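Local coordinates for SusD superfamily protein (Bacteroides fragilis, PDB 3L22) that probably binds glycans at the outer membrane, as SusD-family lipoproteins do, and binds zinc ions, at residues L47-R52 and N132-T137; V74-A79 and T425-Q430; T84-Y89 and P429-L434; L126-L131 and K146-R151. All coordinates share one frame; numbering follows the deposited sequence.

Contact 1: residues L47-R52 and N132-T137; sequences LVFDNR and NNLYPT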
# COMPACT_ATOMS: atom_id res chain seq x y z
N LEU A 47 5.88 -5.23 -3.42
CA LEU A 47 6.97 -5.91 -2.76
C LEU A 47 8.03 -4.94 -2.22
O LEU A 47 8.65 -5.21 -1.19
CB LEU A 47 7.63 -6.92 -3.72
CG LEU A 47 6.80 -8.18 -3.97
CD1 LEU A 47 7.07 -8.81 -5.35
CD2 LEU A 47 6.99 -9.17 -2.83
N VAL A 48 8.22 -3.81 -2.92
CA VAL A 48 9.11 -2.77 -2.46
C VAL A 48 8.83 -2.36 -1.02
O VAL A 48 9.76 -2.21 -0.24
CB VAL A 48 9.08 -1.52 -3.40
CG1 VAL A 48 9.51 -0.24 -2.66
CG2 VAL A 48 9.93 -1.80 -4.61
N PHE A 49 7.56 -2.21 -0.65
CA PHE A 49 7.23 -1.77 0.71
C PHE A 49 7.51 -2.81 1.79
O PHE A 49 7.85 -2.42 2.92
CB PHE A 49 5.84 -1.13 0.76
CG PHE A 49 5.75 0.09 -0.11
CD1 PHE A 49 6.40 1.27 0.26
CD2 PHE A 49 5.11 0.04 -1.34
CE1 PHE A 49 6.37 2.40 -0.55
CE2 PHE A 49 5.08 1.18 -2.15
CZ PHE A 49 5.71 2.35 -1.75
N ASP A 50 7.47 -4.10 1.47
CA ASP A 50 7.93 -5.12 2.40
C ASP A 50 9.43 -5.19 2.45
O ASP A 50 9.98 -5.36 3.54
CB ASP A 50 7.32 -6.46 2.08
CG ASP A 50 5.82 -6.46 2.39
OD1 ASP A 50 5.46 -6.36 3.60
OD2 ASP A 50 5.02 -6.46 1.42
N ASN A 51 10.09 -5.08 1.30
CA ASN A 51 11.55 -5.05 1.28
C ASN A 51 12.15 -3.86 2.04
O ASN A 51 13.21 -3.99 2.66
CB ASN A 51 12.06 -5.06 -0.16
CG ASN A 51 12.19 -6.48 -0.73
OD1 ASN A 51 13.25 -7.08 -0.65
ND2 ASN A 51 11.09 -7.03 -1.26
N ARG A 52 11.49 -2.71 2.00
CA ARG A 52 11.95 -1.57 2.78
C ARG A 52 11.83 -1.79 4.26
O ARG A 52 12.65 -1.27 5.01
CB ARG A 52 11.27 -0.27 2.32
CG ARG A 52 11.79 0.16 0.96
CD ARG A 52 11.16 1.44 0.37
NE ARG A 52 11.13 2.63 1.22
CZ ARG A 52 12.14 3.46 1.47
NH1 ARG A 52 13.36 3.26 0.97
NH2 ARG A 52 11.92 4.52 2.26
N ASN A 132 4.70 9.24 -2.92
CA ASN A 132 4.96 10.11 -1.78
C ASN A 132 5.58 9.35 -0.61
O ASN A 132 6.00 9.97 0.36
CB ASN A 132 3.66 10.79 -1.28
CG ASN A 132 3.84 12.26 -0.94
OD1 ASN A 132 4.72 12.93 -1.48
ND2 ASN A 132 2.98 12.78 -0.03
N ASN A 133 5.57 8.02 -0.68
CA ASN A 133 6.20 7.17 0.34
C ASN A 133 7.50 6.51 -0.13
O ASN A 133 7.98 5.56 0.53
CB ASN A 133 5.18 6.12 0.80
CG ASN A 133 4.16 6.70 1.76
OD1 ASN A 133 4.47 6.89 2.94
ND2 ASN A 133 2.95 7.00 1.25
N LEU A 134 8.10 7.06 -1.19
CA LEU A 134 9.42 6.64 -1.69
C LEU A 134 10.42 7.79 -1.86
O LEU A 134 11.56 7.69 -1.39
CB LEU A 134 9.29 5.87 -3.00
CG LEU A 134 8.61 4.50 -2.88
CD1 LEU A 134 8.18 3.98 -4.26
CD2 LEU A 134 9.53 3.52 -2.12
N TYR A 135 10.00 8.89 -2.48
CA TYR A 135 10.90 9.95 -2.91
C TYR A 135 11.18 11.07 -1.88
O TYR A 135 12.31 11.46 -1.74
CB TYR A 135 10.44 10.48 -4.28
CG TYR A 135 10.51 9.36 -5.31
CD1 TYR A 135 11.73 9.00 -5.90
CD2 TYR A 135 9.38 8.63 -5.65
CE1 TYR A 135 11.82 7.94 -6.83
CE2 TYR A 135 9.47 7.55 -6.56
CZ TYR A 135 10.67 7.22 -7.15
OH TYR A 135 10.72 6.19 -8.06
N PRO A 136 10.17 11.54 -1.12
CA PRO A 136 10.50 12.62 -0.21
C PRO A 136 10.79 12.14 1.20
O PRO A 136 10.28 11.09 1.62
CB PRO A 136 9.21 13.43 -0.17
CG PRO A 136 8.15 12.39 -0.27
CD PRO A 136 8.71 11.36 -1.23
N THR A 137 11.53 12.96 1.93
CA THR A 137 11.53 12.87 3.37
C THR A 137 10.08 12.93 3.85
O THR A 137 9.31 13.73 3.31
CB THR A 137 12.32 14.05 3.96
OG1 THR A 137 13.64 13.97 3.46
CG2 THR A 137 12.34 14.05 5.50
O HOH W 1 8.67 3.44 2.34
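In this SusD-family protein, whose fold is rich in TPR-like helices, Leu134 of the loop that follows helix 113-131 packs on helix 44-52. The branched end of Leu134 does most of the touching. Its CG points away from the carbonyl carbon and lies next to the backbone N (chi1 -68°), and this carries the two methyl groups over to the helix. CD2 lies among three helix residues. It is 3.8 Å from Val48 CG1 and 3.7 Å from Phe49 CE1. The closest of the three is Arg52, with CD 3.6 Å from Leu134 CD2. Leu134 CD1 turns instead to the outer end of Phe49, near CZ. Asn133 adds a backbone contact: its carbonyl O lies at the edge of the Phe49 ring, in plane, 3.7 Å from CE1. All five touching residues are buried.

The polar groups inside this apolar contact are joined through water. The guanidinium of Arg52 also has a direct partner outside the two segments, because NH2 donates to the backbone O of Tyr424. The ND2 of Asn133 is likewise held elsewhere, by the O of Tyr129. The ring of Phe49 meets that of Tyr130, a residue of helix 113-131. The arginine chain is bent at chi3 (51°), which brings NE round toward the loop. One water lies in the guanidinium plane, accepts from Arg52 NE at 2.8 Å and donates to Asn133 O at 2.9 Å.

Contact 2: residues V74-A79 and T425-Q430; sequences VGITDA and TWPIPQ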
# COMPACT_ATOMS: atom_id res chain seq x y z
N VAL A 74 19.07 1.99 -3.09
CA VAL A 74 18.53 2.23 -4.43
C VAL A 74 19.07 3.55 -4.97
O VAL A 74 19.05 4.59 -4.26
CB VAL A 74 16.98 2.24 -4.45
CG1 VAL A 74 16.49 2.79 -5.78
CG2 VAL A 74 16.46 0.82 -4.20
N GLY A 75 19.59 3.48 -6.21
CA GLY A 75 20.17 4.62 -6.92
C GLY A 75 19.33 5.05 -8.11
O GLY A 75 18.23 4.54 -8.33
N ILE A 76 19.86 5.98 -8.88
CA ILE A 76 19.10 6.57 -10.00
C ILE A 76 18.86 5.62 -11.17
O ILE A 76 18.00 5.92 -12.01
CB ILE A 76 19.72 7.90 -10.50
CG1 ILE A 76 21.14 7.70 -11.12
CG2 ILE A 76 19.75 8.94 -9.34
CD1 ILE A 76 21.78 9.03 -11.69
N THR A 77 19.58 4.49 -11.26
CA THR A 77 19.40 3.58 -12.39
C THR A 77 18.80 2.24 -12.01
O THR A 77 18.61 1.44 -12.88
CB THR A 77 20.69 3.31 -13.16
OG1 THR A 77 21.60 2.55 -12.34
CG2 THR A 77 21.35 4.61 -13.58
N ASP A 78 18.49 1.99 -10.74
CA ASP A 78 17.90 0.70 -10.35
C ASP A 78 16.57 0.45 -11.05
O ASP A 78 15.74 1.35 -11.16
CB ASP A 78 17.70 0.63 -8.84
CG ASP A 78 19.02 0.43 -8.07
OD1 ASP A 78 19.70 1.43 -7.80
OD2 ASP A 78 19.38 -0.73 -7.77
N ALA A 79 16.37 -0.76 -11.52
CA ALA A 79 15.16 -1.14 -12.27
C ALA A 79 13.88 -0.81 -11.50
O ALA A 79 12.92 -0.32 -12.09
CB ALA A 79 15.19 -2.63 -12.66
N THR A 425 15.45 7.73 1.49
CA THR A 425 14.54 7.88 0.39
C THR A 425 15.19 7.37 -0.89
O THR A 425 16.40 7.14 -0.95
CB THR A 425 14.17 9.34 0.19
OG1 THR A 425 15.35 10.06 -0.18
CG2 THR A 425 13.52 9.95 1.46
N TRP A 426 14.36 7.17 -1.91
CA TRP A 426 14.81 6.88 -3.24
C TRP A 426 15.12 8.21 -3.94
O TRP A 426 14.40 9.19 -3.73
CB TRP A 426 13.69 6.16 -3.99
CG TRP A 426 13.55 4.70 -3.71
CD1 TRP A 426 14.15 3.97 -2.72
CD2 TRP A 426 12.78 3.78 -4.47
NE1 TRP A 426 13.79 2.65 -2.83
CE2 TRP A 426 12.96 2.51 -3.91
CE3 TRP A 426 11.98 3.91 -5.61
CZ2 TRP A 426 12.33 1.36 -4.41
CZ3 TRP A 426 11.35 2.74 -6.13
CH2 TRP A 426 11.53 1.51 -5.53
N PRO A 427 16.16 8.26 -4.75
CA PRO A 427 16.42 9.47 -5.50
C PRO A 427 15.55 9.50 -6.77
O PRO A 427 15.14 8.45 -7.27
CB PRO A 427 17.90 9.35 -5.86
CG PRO A 427 18.07 7.83 -6.05
CD PRO A 427 17.19 7.22 -5.00
N ILE A 428 15.29 10.70 -7.29
CA ILE A 428 14.58 10.86 -8.53
C ILE A 428 15.36 10.10 -9.62
O ILE A 428 16.56 10.31 -9.74
CB ILE A 428 14.43 12.34 -8.95
CG1 ILE A 428 13.63 13.15 -7.90
CG2 ILE A 428 13.77 12.41 -10.34
CD1 ILE A 428 12.24 12.60 -7.56
N PRO A 429 14.70 9.19 -10.38
CA PRO A 429 15.46 8.30 -11.26
C PRO A 429 15.98 8.95 -12.51
O PRO A 429 15.43 9.94 -12.97
CB PRO A 429 14.45 7.21 -11.66
CG PRO A 429 13.13 7.90 -11.52
CD PRO A 429 13.30 8.75 -10.28
N GLN A 430 17.02 8.35 -13.08
CA GLN A 430 17.60 8.82 -14.34
C GLN A 430 16.59 8.99 -15.48
O GLN A 430 16.73 9.93 -16.27
CB GLN A 430 18.71 7.86 -14.80
CG GLN A 430 19.46 8.23 -16.10
CD GLN A 430 20.28 9.53 -16.02
OE1 GLN A 430 20.31 10.21 -14.98
NE2 GLN A 430 20.96 9.85 -17.11
O HOH W 2 17.71 4.74 -1.96
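Val74 and Trp426 meet side chain on ring where the touching parts of two loops run nearly parallel, 8° apart. CB and CG1 of Val74 lie over one indole face, and CG2 overhangs its NE1 rim. CB itself is 3.6 Å from Trp426 NE1. CG1 is anti to the backbone N (chi1 168°), and this sets it almost squarely over the five-membered ring: a CH-pi contact with CG1 3.9 Å from the ring centroid of Trp426, 2° off the normal. CG2 reaches Trp426 NE1 at 3.5 Å and extends toward CE2.

Further along, Ile76 lies across Pro427 at about a right angle. Its CG2 touches Pro427 CG at 3.9 Å, and its CD1 faces the amide oxygen of Gln430. One direct backbone bond ties the loops: Gln430 N donates to Ile76 O at 2.8 Å, nearly straight. A water bridges the other end, donating to both Val74 O and Thr425 O. The type I turn from Gly75 to Asp78 is braced by Gly75 N, which donates to Asp78 OD1 at 2.6 Å.

The contact is partly buried and lies away from the zinc sites. It joins the loop between helices 67-70 and 79-103 to the one that leads from strand 414-417 into helix 430-435. Asn81 of helix 79-103 bonds to both loops, through Gly75 O and Pro427 O, while helices 67-70 and 44-52 also touch the indole.

Contact 3: residues T84-Y89 and P429-L434; sequences TWTYAY and PQVELL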
# COMPACT_ATOMS: atom_id res chain seq x y z
N THR A 84 8.96 1.88 -11.11
CA THR A 84 7.93 2.46 -10.27
C THR A 84 7.55 3.84 -10.81
O THR A 84 6.37 4.15 -10.94
CB THR A 84 8.41 2.59 -8.82
OG1 THR A 84 8.67 1.28 -8.30
CG2 THR A 84 7.34 3.33 -7.97
N TRP A 85 8.57 4.64 -11.12
CA TRP A 85 8.38 5.97 -11.68
C TRP A 85 7.61 5.95 -13.01
O TRP A 85 6.56 6.58 -13.14
CB TRP A 85 9.75 6.65 -11.88
CG TRP A 85 9.65 8.10 -12.17
CD1 TRP A 85 9.53 8.67 -13.40
CD2 TRP A 85 9.65 9.18 -11.22
NE1 TRP A 85 9.44 10.03 -13.27
CE2 TRP A 85 9.52 10.37 -11.95
CE3 TRP A 85 9.73 9.25 -9.82
CZ2 TRP A 85 9.48 11.63 -11.34
CZ3 TRP A 85 9.70 10.49 -9.22
CH2 TRP A 85 9.59 11.67 -9.99
N THR A 86 8.16 5.24 -13.98
CA THR A 86 7.58 5.18 -15.30
C THR A 86 6.14 4.68 -15.24
O THR A 86 5.27 5.33 -15.81
CB THR A 86 8.42 4.28 -16.22
OG1 THR A 86 9.73 4.85 -16.30
CG2 THR A 86 7.81 4.19 -17.66
N TYR A 87 5.86 3.59 -14.51
CA TYR A 87 4.49 3.03 -14.56
C TYR A 87 3.48 3.77 -13.69
O TYR A 87 2.30 3.80 -14.06
CB TYR A 87 4.50 1.49 -14.39
CG TYR A 87 5.11 0.89 -15.63
CD1 TYR A 87 6.48 0.67 -15.72
CD2 TYR A 87 4.33 0.63 -16.74
CE1 TYR A 87 7.05 0.20 -16.89
CE2 TYR A 87 4.88 0.18 -17.92
CZ TYR A 87 6.23 -0.04 -17.98
OH TYR A 87 6.77 -0.51 -19.12
N ALA A 88 3.91 4.37 -12.58
CA ALA A 88 3.05 5.26 -11.82
C ALA A 88 2.63 6.45 -12.68
O ALA A 88 1.46 6.77 -12.72
CB ALA A 88 3.72 5.75 -10.50
N TYR A 89 3.57 7.10 -13.36
CA TYR A 89 3.25 8.27 -14.18
C TYR A 89 2.45 7.89 -15.41
O TYR A 89 1.60 8.69 -15.83
CB TYR A 89 4.51 9.13 -14.52
CG TYR A 89 4.83 10.10 -13.39
CD1 TYR A 89 4.02 11.22 -13.16
CD2 TYR A 89 5.86 9.85 -12.50
CE1 TYR A 89 4.25 12.06 -12.09
CE2 TYR A 89 6.13 10.70 -11.45
CZ TYR A 89 5.32 11.81 -11.23
OH TYR A 89 5.59 12.65 -10.18
N PRO A 429 14.70 9.19 -10.38
CA PRO A 429 15.46 8.30 -11.26
C PRO A 429 15.98 8.95 -12.51
O PRO A 429 15.43 9.94 -12.97
CB PRO A 429 14.45 7.21 -11.66
CG PRO A 429 13.13 7.90 -11.52
CD PRO A 429 13.30 8.75 -10.28
N GLN A 430 17.02 8.35 -13.08
CA GLN A 430 17.60 8.82 -14.34
C GLN A 430 16.59 8.99 -15.48
O GLN A 430 16.73 9.93 -16.27
CB GLN A 430 18.71 7.86 -14.80
CG GLN A 430 19.46 8.23 -16.10
CD GLN A 430 20.28 9.53 -16.02
OE1 GLN A 430 20.31 10.21 -14.98
NE2 GLN A 430 20.96 9.85 -17.11
N VAL A 431 15.57 8.13 -15.56
CA VAL A 431 14.55 8.28 -16.62
C VAL A 431 13.91 9.67 -16.57
O VAL A 431 13.72 10.30 -17.60
CB VAL A 431 13.45 7.19 -16.60
CG1 VAL A 431 14.02 5.88 -17.03
CG2 VAL A 431 12.77 7.09 -15.23
N GLU A 432 13.64 10.18 -15.38
CA GLU A 432 13.11 11.53 -15.23
C GLU A 432 14.18 12.60 -15.47
O GLU A 432 13.92 13.61 -16.17
CB GLU A 432 12.50 11.68 -13.83
CG GLU A 432 11.84 13.03 -13.52
CD GLU A 432 10.52 13.29 -14.26
OE1 GLU A 432 9.99 12.38 -14.91
OE2 GLU A 432 10.02 14.43 -14.17
N LEU A 433 15.37 12.39 -14.92
CA LEU A 433 16.42 13.41 -14.98
C LEU A 433 16.81 13.75 -16.42
O LEU A 433 17.14 14.89 -16.70
CB LEU A 433 17.66 12.97 -14.19
CG LEU A 433 17.55 12.76 -12.66
CD1 LEU A 433 18.95 12.37 -12.16
CD2 LEU A 433 17.02 14.00 -11.95
N LEU A 434 16.74 12.76 -17.31
CA LEU A 434 17.02 12.97 -18.73
C LEU A 434 16.02 13.91 -19.41
O LEU A 434 16.41 14.69 -20.24
CB LEU A 434 17.08 11.63 -19.49
CG LEU A 434 18.32 10.73 -19.24
CD1 LEU A 434 18.08 9.29 -19.72
CD2 LEU A 434 19.59 11.32 -19.88
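Helix segments 84-89 and 430-434 cross at 68°, with their axes 10.3 Å apart at closest approach. The indole of Trp85 carries the contact. With chi1 at -168°, Trp85 swings its ring away from its own backbone N and across to the other helix. Pro429, at the N-cap position, lies over one face. Its CG makes a CH-pi contact, 3.9 Å from the centroid of the five-membered ring of Trp85, while CD lies nearer CE3 of the six-membered ring. Tyr89, one helical turn on, puts CE2 over the opposite face.

At the edge, Trp85 NE1 donates to Glu432 OE1 at 2.9 Å. The bond is bent, at 146°, and the donor comes from above the carboxylate plane. The other oxygen, OE2, bonds to Asn436 ND2 and forms a salt bridge with Arg151. The acid is thus gripped from several sides, which would probably favour its charged form. Val431 CG2 fills in at 4.0 Å from Trp85 CD1 and also touches Thr86.

Around this buried pair, Tyr135 meets the indole edge-to-face, and Val148 and Pro149 of the loop before helix 168-178 also touch Trp85. Ala88 and Tyr89 pack on helix 113-131.

Contact 4: residues L126-L131 and K146-R151; sequences LAYYYL and KSVPLR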
# COMPACT_ATOMS: atom_id res chain seq x y z
N LEU A 126 -4.13 7.15 -5.42
CA LEU A 126 -3.34 6.02 -4.96
C LEU A 126 -1.91 6.02 -5.56
O LEU A 126 -0.90 5.72 -4.86
CB LEU A 126 -4.10 4.72 -5.28
CG LEU A 126 -3.64 3.45 -4.58
CD1 LEU A 126 -3.61 3.59 -3.02
CD2 LEU A 126 -4.48 2.22 -5.00
N ALA A 127 -1.82 6.34 -6.85
CA ALA A 127 -0.52 6.36 -7.51
C ALA A 127 0.39 7.40 -6.86
O ALA A 127 1.53 7.10 -6.46
CB ALA A 127 -0.70 6.62 -8.99
N TYR A 128 -0.14 8.62 -6.68
CA TYR A 128 0.63 9.67 -5.99
C TYR A 128 0.97 9.30 -4.55
O TYR A 128 2.05 9.66 -4.06
CB TYR A 128 -0.10 11.03 -6.05
CG TYR A 128 0.15 11.75 -7.35
CD1 TYR A 128 1.44 12.19 -7.67
CD2 TYR A 128 -0.87 11.97 -8.29
CE1 TYR A 128 1.71 12.83 -8.87
CE2 TYR A 128 -0.60 12.63 -9.51
CZ TYR A 128 0.70 13.05 -9.78
OH TYR A 128 1.02 13.67 -10.96
N TYR A 129 0.06 8.60 -3.86
CA TYR A 129 0.31 8.21 -2.49
C TYR A 129 1.55 7.31 -2.36
O TYR A 129 2.39 7.49 -1.47
CB TYR A 129 -0.95 7.52 -1.90
CG TYR A 129 -0.68 6.78 -0.63
CD1 TYR A 129 -0.71 7.43 0.59
CD2 TYR A 129 -0.42 5.43 -0.65
CE1 TYR A 129 -0.47 6.77 1.78
CE2 TYR A 129 -0.16 4.73 0.56
CZ TYR A 129 -0.20 5.40 1.75
OH TYR A 129 0.03 4.74 2.94
N TYR A 130 1.65 6.32 -3.25
CA TYR A 130 2.82 5.45 -3.23
C TYR A 130 4.13 6.19 -3.61
O TYR A 130 5.15 5.98 -2.96
CB TYR A 130 2.57 4.19 -4.07
CG TYR A 130 1.60 3.22 -3.40
CD1 TYR A 130 1.90 2.66 -2.17
CD2 TYR A 130 0.42 2.84 -4.03
CE1 TYR A 130 1.05 1.75 -1.56
CE2 TYR A 130 -0.45 1.95 -3.43
CZ TYR A 130 -0.13 1.39 -2.21
OH TYR A 130 -0.97 0.51 -1.60
N LEU A 131 4.08 7.09 -4.58
CA LEU A 131 5.25 7.91 -4.90
C LEU A 131 5.68 8.76 -3.68
O LEU A 131 6.88 8.90 -3.39
CB LEU A 131 4.99 8.81 -6.10
CG LEU A 131 4.71 8.19 -7.48
CD1 LEU A 131 4.37 9.29 -8.48
CD2 LEU A 131 5.96 7.34 -7.93
N LYS A 146 10.98 18.05 -0.79
CA LYS A 146 10.57 17.89 -2.19
C LYS A 146 10.22 16.44 -2.49
O LYS A 146 10.95 15.54 -2.10
CB LYS A 146 11.66 18.36 -3.16
CG LYS A 146 11.86 19.87 -3.14
CD LYS A 146 12.96 20.21 -4.10
CE LYS A 146 13.27 21.71 -4.14
NZ LYS A 146 13.98 22.05 -5.43
N SER A 147 9.11 16.25 -3.20
CA SER A 147 8.64 14.93 -3.54
C SER A 147 8.75 14.71 -5.04
O SER A 147 9.84 14.38 -5.51
CB SER A 147 7.23 14.71 -2.99
OG SER A 147 6.72 13.44 -3.36
N VAL A 148 7.67 14.91 -5.79
CA VAL A 148 7.62 14.51 -7.20
C VAL A 148 6.85 15.59 -7.99
O VAL A 148 6.12 16.36 -7.40
CB VAL A 148 6.96 13.12 -7.36
CG1 VAL A 148 7.73 12.00 -6.58
CG2 VAL A 148 5.47 13.15 -7.00
N PRO A 149 7.03 15.65 -9.33
CA PRO A 149 6.19 16.53 -10.16
C PRO A 149 4.73 16.17 -10.10
O PRO A 149 4.38 14.97 -10.24
CB PRO A 149 6.71 16.29 -11.57
CG PRO A 149 8.14 15.73 -11.37
CD PRO A 149 8.05 14.95 -10.14
N LEU A 150 3.88 17.19 -9.89
CA LEU A 150 2.47 16.98 -9.77
C LEU A 150 1.87 17.16 -11.18
O LEU A 150 1.45 18.25 -11.55
CB LEU A 150 1.87 17.96 -8.74
CG LEU A 150 0.37 17.83 -8.42
CD1 LEU A 150 -0.07 16.37 -8.21
CD2 LEU A 150 0.05 18.66 -7.17
N ARG A 151 1.87 16.08 -11.96
CA ARG A 151 1.37 16.11 -13.34
C ARG A 151 -0.13 15.78 -13.36
O ARG A 151 -0.53 14.67 -13.01
CB ARG A 151 2.14 15.11 -14.20
CG ARG A 151 3.67 15.28 -14.12
CD ARG A 151 4.41 14.49 -15.17
NE ARG A 151 5.85 14.73 -15.12
CZ ARG A 151 6.48 15.76 -15.65
NH1 ARG A 151 5.83 16.72 -16.32
NH2 ARG A 151 7.80 15.83 -15.53
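The phenol ring of Tyr128 has Leu150 over one face and backbone oxygens at its edge. Leu150 CD1 makes the CH-pi contact, 4.0 Å from the ring centroid of Tyr128 and 21° off the normal. It sits toward the hydroxyl end, 3.8 Å from Tyr128 CZ. The two side chains meet at about a right angle. Leu150 turns CG away from its backbone N (chi1 -176°), which brings its methyl back over the ring although the CB points elsewhere. At the ring edge, near its plane, lie Val148 CG2, Pro149 O and Arg151 O.

The hydroxyl ends the ring against the loop backbone. Tyr128 OH donates to Arg151 O at 2.8 Å, with that donor tilted from the carbonyl plane. Arg151 O also accepts from Asn96 ND2 of helix 79-103. Nearer the end of helix 113-131, Leu131 CB packs on Val148 CG1 at 4.2 Å. Val148 CG2 meets Tyr128 CD1 at the same distance, so this one valine touches residues nearly a turn apart.

Ser147 and Val148 form a classic beta bulge opposite Ser166. The guanidinium of Arg151 leads away from the helix to Asn161 O and Glu432, with Pro149 CB over one of its faces. Leu150 also touches His174, which has been seen to bind zinc, though not zinc bound to this chain. The chemistry is mixed: Leu150 lies over one face of the buried phenol and Val148 at its edge, while the hydroxyl donates a hydrogen bond to a main-chain oxygen. That bond ties helix to loop through the backbone of Arg151, whose side chain binds elsewhere.

Contacts 1, 3 and 4 are buried, whereas contact 2 is only partly so and has exposed residues. Contact 1 lies nearest the centre of the chain and relies on apolar packing plus a water. Contacts 2 and 3 share Pro429 and Gln430, and both bring the C-terminal part of the chain against an early part. Contact 2 does so by a CH-pi contact, a backbone bond and a water, contact 3 by an indole and a carboxylate. Contact 4 joins a helix to a loop close by in sequence. Leu134 O with Trp426 N links contacts 1 and 2. Tyr89 with Pro149, and the salt bridge of Glu432 with Arg151, link contacts 3 and 4.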